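Local coordinates for DUF5063 domain-containing protein (Bacteroides fragilis, PDB 3NRH) that is of unknown function and folds as a predominantly alpha-helical DUF5063-family domain with one short antiparallel strand pair, at residues A25-A30 with I81-I86; M33-F38 with A88-Y93. All coordinates share one frame; numbering follows the deposited sequence.

Contact 1 of 2, residues A25-A30 with I81-I86; sequences AFLERA and INLASI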
loop_
_atom_site.group_PDB
_atom_site.type_symbol
_atom_site.label_atom_id
_atom_site.label_comp_id
_atom_site.label_asym_id
_atom_site.label_seq_id
_atom_site.Cartn_x
_atom_site.Cartn_y
_atom_site.Cartn_z
ATOM N N ALA A 25 -15.944 -1.301 -8.522
ATOM C CA ALA A 25 -17.148 -0.491 -8.340
ATOM C C ALA A 25 -16.798 0.974 -8.102
ATOM O O ALA A 25 -17.469 1.873 -8.616
ATOM C CB ALA A 25 -17.974 -1.032 -7.174
ATOM N N PHE A 26 -15.749 1.214 -7.320
ATOM C CA PHE A 26 -15.322 2.577 -7.029
ATOM C C PHE A 26 -14.937 3.331 -8.301
ATOM O O PHE A 26 -15.385 4.455 -8.523
ATOM C CB PHE A 26 -14.124 2.571 -6.077
ATOM C CG PHE A 26 -13.662 3.947 -5.686
ATOM C CD1 PHE A 26 -14.449 4.747 -4.866
ATOM C CD2 PHE A 26 -12.459 4.457 -6.166
ATOM C CE1 PHE A 26 -14.046 6.038 -4.527
ATOM C CE2 PHE A 26 -12.048 5.749 -5.833
ATOM C CZ PHE A 26 -12.843 6.536 -5.014
ATOM N N LEU A 27 -14.099 2.716 -9.130
ATOM C CA LEU A 27 -13.669 3.354 -10.367
ATOM C C LEU A 27 -14.832 3.540 -11.332
ATOM O O LEU A 27 -14.902 4.538 -12.048
ATOM C CB LEU A 27 -12.575 2.530 -11.046
ATOM C CG LEU A 27 -11.265 2.357 -10.278
ATOM C CD1 LEU A 27 -10.255 1.649 -11.184
ATOM C CD2 LEU A 27 -10.734 3.719 -9.828
ATOM N N GLU A 28 -15.749 2.579 -11.343
ATOM C CA GLU A 28 -16.905 2.651 -12.226
ATOM C C GLU A 28 -17.863 3.782 -11.849
ATOM O O GLU A 28 -18.626 4.260 -12.683
ATOM C CB GLU A 28 -17.642 1.309 -12.216
ATOM C CG GLU A 28 -16.888 0.200 -12.956
ATOM C CD GLU A 28 -17.344 -1.194 -12.563
ATOM O OE1 GLU A 28 -18.275 -1.320 -11.736
ATOM O OE2 GLU A 28 -16.766 -2.173 -13.083
ATOM N N ARG A 29 -17.814 4.212 -10.593
ATOM C CA ARG A 29 -18.683 5.282 -10.113
ATOM C C ARG A 29 -17.939 6.615 -10.004
ATOM O O ARG A 29 -18.414 7.548 -9.357
ATOM C CB ARG A 29 -19.257 4.894 -8.747
ATOM C CG ARG A 29 -20.100 3.619 -8.769
ATOM C CD ARG A 29 -20.323 3.082 -7.369
ATOM N NE ARG A 29 -20.877 4.103 -6.484
ATOM C CZ ARG A 29 -21.030 3.953 -5.173
ATOM N NH1 ARG A 29 -20.670 2.818 -4.589
ATOM N NH2 ARG A 29 -21.538 4.938 -4.444
ATOM N N ALA A 30 -16.784 6.700 -10.658
ATOM C CA ALA A 30 -15.940 7.897 -10.628
ATOM C C ALA A 30 -16.622 9.215 -10.995
ATOM O O ALA A 30 -16.365 10.240 -10.362
ATOM C CB ALA A 30 -14.718 7.687 -11.519
ATOM N N ILE A 81 -10.673 7.885 -19.714
ATOM C CA ILE A 81 -11.026 9.278 -19.934
ATOM C C ILE A 81 -11.737 9.892 -18.730
ATOM O O ILE A 81 -11.463 11.036 -18.363
ATOM C CB ILE A 81 -11.900 9.430 -21.201
ATOM C CG1 ILE A 81 -11.069 9.059 -22.434
ATOM C CG2 ILE A 81 -12.417 10.855 -21.316
ATOM C CD1 ILE A 81 -11.856 9.015 -23.729
ATOM N N ASN A 82 -12.644 9.146 -18.107
ATOM C CA ASN A 82 -13.354 9.667 -16.943
ATOM C C ASN A 82 -12.401 9.904 -15.778
ATOM O O ASN A 82 -12.503 10.909 -15.076
ATOM C CB ASN A 82 -14.471 8.710 -16.510
ATOM C CG ASN A 82 -15.574 8.607 -17.542
ATOM O OD1 ASN A 82 -15.947 9.604 -18.163
ATOM N ND2 ASN A 82 -16.110 7.407 -17.724
ATOM N N LEU A 83 -11.471 8.980 -15.574
ATOM C CA LEU A 83 -10.514 9.127 -14.488
ATOM C C LEU A 83 -9.604 10.311 -14.772
ATOM O O LEU A 83 -9.266 11.081 -13.870
ATOM C CB LEU A 83 -9.686 7.848 -14.326
ATOM C CG LEU A 83 -10.516 6.608 -13.966
ATOM C CD1 LEU A 83 -9.601 5.414 -13.761
ATOM C CD2 LEU A 83 -11.325 6.885 -12.701
ATOM N N ALA A 84 -9.213 10.460 -16.033
ATOM C CA ALA A 84 -8.346 11.562 -16.424
ATOM C C ALA A 84 -9.044 12.896 -16.155
ATOM O O ALA A 84 -8.413 13.854 -15.720
ATOM C CB ALA A 84 -7.968 11.438 -17.904
ATOM N N SER A 85 -10.348 12.951 -16.401
ATOM C CA SER A 85 -11.117 14.176 -16.178
ATOM C C SER A 85 -11.211 14.536 -14.695
ATOM O O SER A 85 -11.163 15.712 -14.328
ATOM C CB SER A 85 -12.528 14.039 -16.760
ATOM O OG SER A 85 -12.477 13.836 -18.161
ATOM N N ILE A 86 -11.345 13.523 -13.845
ATOM C CA ILE A 86 -11.435 13.738 -12.404
ATOM C C ILE A 86 -10.127 14.298 -11.862
ATOM O O ILE A 86 -10.127 15.242 -11.068
ATOM C CB ILE A 86 -11.730 12.411 -11.647
ATOM C CG1 ILE A 86 -13.012 11.761 -12.170
ATOM C CG2 ILE A 86 -11.842 12.678 -10.151
ATOM C CD1 ILE A 86 -14.269 12.571 -11.925
#
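With chi1 near -62°, Leu83 sets its CG anti to its own carbonyl carbon and beside its backbone N. Its CD1 then continues the extended line of the chain, while CD2 branches off to meet Ala30. Ile86 starts out the same way, but a second bend (chi2 -65°) folds CD1 round until it rests on the Ala30 carbonyl. Ala30, whose CB points toward helix 73-87, is therefore the residue that meets both: its methyl lies 3.7 Å from Leu83 CD2, and its O is 3.5 Å from Ile86 CD1. CG1 of Ile86 is a looser neighbour, 4.5 Å from Ala30 CB. One turn back on helix 11-28, Leu27 offers its own side branch, and the two leucine methyls meet at 4.3 Å between Leu27 CD2 and Leu83 CD2.

The backbones come closest where Ala30 faces Leu83, with 6.8 Å between their CA atoms; the small alanine side chain suits this approach. Helix 11-28 has just ended here. Arg29 is the first residue to leave helical geometry, and the bond from Ala30 N to Leu27 O, 3.2 Å long, closes a tight final turn that brings Ala30 round to the partner helix. Beyond the pair, Leu83 packs on Leu116 and Ser113 of helix 112-131, while Leu27 reaches Tyr120 of that helix and Phe38 of helix 35-54, making the leucines part of a core shared by four helices.

The junction buries 191 Å² in all, and every contact across it is made by van der Waals packing. Lacking any directional bond between the segments, the end of helix 11-28 is fitted to the side of helix 73-87 probably by shape and by the burial of apolar groups.

Contact 2 of 2, residues M33-F38 with A88-Y93; sequences MKRSTF and AEKDDY
Glu89 OE2 comes to the rim of the Arg35 guanidinium, somewhat tilted from its plane, whereas Ala88 CB and Lys90 CD approach it obliquely. The guanidinium and carboxylate planes are turned 56° against each other, so the pair is not the flat, two-pronged kind. A single NH2 group makes the bond, 3.2 Å to Glu89 OE2 and bent to 140° at the hydrogen, and it meets that oxygen on the syn side but well off the carboxylate plane. A water reinforces it, accepting from Arg35 NH2 at 2.9 Å and donating to Glu89 OE2 at the same distance.

Arg35 comes from the first turn of helix 35-54, just after Lys34 at the N-cap. Its CG is anti to the backbone N (chi1 -176°), sending the chain across toward residues 88-93 before it bends at chi3. Ala88 CB lies 3.2 Å from Arg35 NH2, and Lys90 CD is 3.6 Å from NH1, with the lysine chain crossing the arginine at about a right angle. Lys90 NZ holds a long salt bridge of 3.6 Å to Glu89 OE1. The carboxylate thus serves both cations, which probably offsets the repulsion across the 4.6 Å between Arg35 NH1 and Lys90 NZ.

Arg35, Glu89 and Lys90 form a salt-bridge network at the surface, and the Arg35 NE bond to Ile86 O ties it to the last turn of helix 73-87. An arginine at the start of one helix thus clasps the end of another, just before the turn leading into strand 92-94.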
loop_
_atom_site.group_PDB
_atom_site.type_symbol
_atom_site.label_atom_id
_atom_site.label_comp_id
_atom_site.label_asym_id
_atom_site.label_seq_id
_atom_site.Cartn_x
_atom_site.Cartn_y
_atom_site.Cartn_z
HETATM N N MSE A 33 -18.354 11.839 -8.083
HETATM C CA MSE A 33 -17.635 12.355 -6.922
HETATM C C MSE A 33 -16.585 13.412 -7.248
HETATM O O MSE A 33 -16.209 13.604 -8.404
HETATM C CB MSE A 33 -16.966 11.203 -6.180
HETATM C CG MSE A 33 -15.887 10.511 -6.986
HETATM SE SE MSE A 33 -15.175 8.994 -6.052
HETATM C CE MSE A 33 -16.303 7.614 -6.809
ATOM N N LYS A 34 -16.109 14.080 -6.201
ATOM C CA LYS A 34 -15.102 15.127 -6.322
ATOM C C LYS A 34 -13.707 14.507 -6.265
ATOM O O LYS A 34 -13.539 13.385 -5.787
ATOM C CB LYS A 34 -15.257 16.133 -5.180
ATOM C CG LYS A 34 -16.682 16.637 -4.961
ATOM C CD LYS A 34 -17.228 17.368 -6.178
ATOM C CE LYS A 34 -16.445 18.638 -6.465
ATOM N NZ LYS A 34 -16.992 19.370 -7.642
ATOM N N ARG A 35 -12.709 15.243 -6.736
ATOM C CA ARG A 35 -11.341 14.736 -6.733
ATOM C C ARG A 35 -10.819 14.401 -5.337
ATOM O O ARG A 35 -10.119 13.406 -5.162
ATOM C CB ARG A 35 -10.393 15.739 -7.388
ATOM C CG ARG A 35 -8.963 15.234 -7.508
ATOM C CD ARG A 35 -8.021 16.370 -7.884
ATOM N NE ARG A 35 -8.406 16.996 -9.144
ATOM C CZ ARG A 35 -7.930 18.161 -9.572
ATOM N NH1 ARG A 35 -7.050 18.830 -8.838
ATOM N NH2 ARG A 35 -8.334 18.656 -10.733
ATOM N N SER A 36 -11.147 15.227 -4.347
ATOM C CA SER A 36 -10.677 14.977 -2.988
ATOM C C SER A 36 -11.161 13.620 -2.487
ATOM O O SER A 36 -10.388 12.845 -1.920
ATOM C CB SER A 36 -11.146 16.085 -2.038
ATOM O OG SER A 36 -12.559 16.208 -2.035
ATOM N N THR A 37 -12.437 13.334 -2.711
ATOM C CA THR A 37 -13.022 12.070 -2.286
ATOM C C THR A 37 -12.402 10.910 -3.060
ATOM O O THR A 37 -12.129 9.848 -2.498
ATOM C CB THR A 37 -14.544 12.068 -2.504
ATOM O OG1 THR A 37 -15.121 13.179 -1.808
ATOM C CG2 THR A 37 -15.156 10.781 -1.973
ATOM N N PHE A 38 -12.181 11.121 -4.355
ATOM C CA PHE A 38 -11.586 10.099 -5.205
ATOM C C PHE A 38 -10.184 9.737 -4.722
ATOM O O PHE A 38 -9.857 8.563 -4.541
ATOM C CB PHE A 38 -11.494 10.588 -6.653
ATOM C CG PHE A 38 -10.856 9.596 -7.576
ATOM C CD1 PHE A 38 -11.559 8.475 -8.004
ATOM C CD2 PHE A 38 -9.537 9.754 -7.982
ATOM C CE1 PHE A 38 -10.955 7.523 -8.822
ATOM C CE2 PHE A 38 -8.923 8.807 -8.800
ATOM C CZ PHE A 38 -9.634 7.689 -9.219
ATOM N N ALA A 88 -7.595 15.681 -13.720
ATOM C CA ALA A 88 -7.192 16.884 -14.455
ATOM C C ALA A 88 -5.670 16.991 -14.517
ATOM O O ALA A 88 -5.000 16.019 -14.817
ATOM C CB ALA A 88 -7.781 18.124 -13.793
ATOM N N GLU A 89 -5.116 18.168 -14.233
ATOM C CA GLU A 89 -3.656 18.350 -14.238
ATOM C C GLU A 89 -2.898 17.417 -13.276
ATOM O O GLU A 89 -1.683 17.259 -13.397
ATOM C CB GLU A 89 -3.296 19.829 -13.954
ATOM C CG GLU A 89 -4.448 20.733 -13.499
ATOM C CD GLU A 89 -4.757 20.635 -12.005
ATOM O OE1 GLU A 89 -3.807 20.703 -11.183
ATOM O OE2 GLU A 89 -5.957 20.508 -11.661
ATOM N N LYS A 90 -3.619 16.810 -12.332
ATOM C CA LYS A 90 -3.056 15.867 -11.338
ATOM C C LYS A 90 -2.778 14.482 -11.906
ATOM O O LYS A 90 -2.127 13.648 -11.276
ATOM C CB LYS A 90 -4.047 15.653 -10.194
ATOM C CG LYS A 90 -3.596 16.118 -8.858
ATOM C CD LYS A 90 -3.653 17.620 -8.815
ATOM C CE LYS A 90 -2.305 18.316 -8.624
ATOM N NZ LYS A 90 -2.625 19.605 -7.944
ATOM N N ASP A 91 -3.339 14.226 -13.074
ATOM C CA ASP A 91 -3.198 12.918 -13.678
ATOM C C ASP A 91 -1.776 12.558 -14.076
ATOM O O ASP A 91 -1.355 11.399 -13.969
ATOM C CB ASP A 91 -4.117 12.822 -14.893
ATOM C CG ASP A 91 -4.375 11.403 -15.293
ATOM O OD1 ASP A 91 -4.493 10.565 -14.374
ATOM O OD2 ASP A 91 -4.471 11.133 -16.505
ATOM N N ASP A 92 -1.031 13.558 -14.525
ATOM C CA ASP A 92 0.331 13.336 -14.963
ATOM C C ASP A 92 1.361 13.397 -13.846
ATOM O O ASP A 92 1.278 14.231 -12.942
ATOM C CB ASP A 92 0.694 14.350 -16.051
ATOM C CG ASP A 92 -0.156 14.192 -17.300
ATOM O OD1 ASP A 92 -1.385 14.404 -17.218
ATOM O OD2 ASP A 92 0.404 13.850 -18.362
ATOM N N TYR A 93 2.325 12.490 -13.909
ATOM C CA TYR A 93 3.399 12.465 -12.934
ATOM C C TYR A 93 4.653 11.903 -13.578
ATOM O O TYR A 93 4.584 11.068 -14.479
ATOM C CB TYR A 93 3.025 11.632 -11.703
ATOM C CG TYR A 93 2.907 10.142 -11.931
ATOM C CD1 TYR A 93 1.751 9.587 -12.480
ATOM C CD2 TYR A 93 3.938 9.279 -11.554
ATOM C CE1 TYR A 93 1.622 8.211 -12.637
ATOM C CE2 TYR A 93 3.818 7.903 -11.710
ATOM C CZ TYR A 93 2.655 7.375 -12.248
ATOM O OH TYR A 93 2.513 6.013 -12.375
HETATM O O HOH W 1 -8.698 21.407 -11.399
#

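The centres of contacts 1 and 2 lie 10 Å apart, both toward one side of the molecule's middle, and their segments alternate along the sequence. Contact 1 is the buried layer, its centre about 12 Å from the centre of the chain; contact 2 is the outer one, at about 17 Å. Helix 73-87 joins them directly, because Ile86 serves both: its side chain packs in contact 1, while its carbonyl accepts from Arg35 of contact 2. The first segments also meet, with Phe26 CE2 3.5 Å from Phe38 CD1, and selenomethionine Met33 SE 3.5 Å from Phe26 CE1. Apolar packing inside thus passes into charged pairing at the surface. No active site is known here.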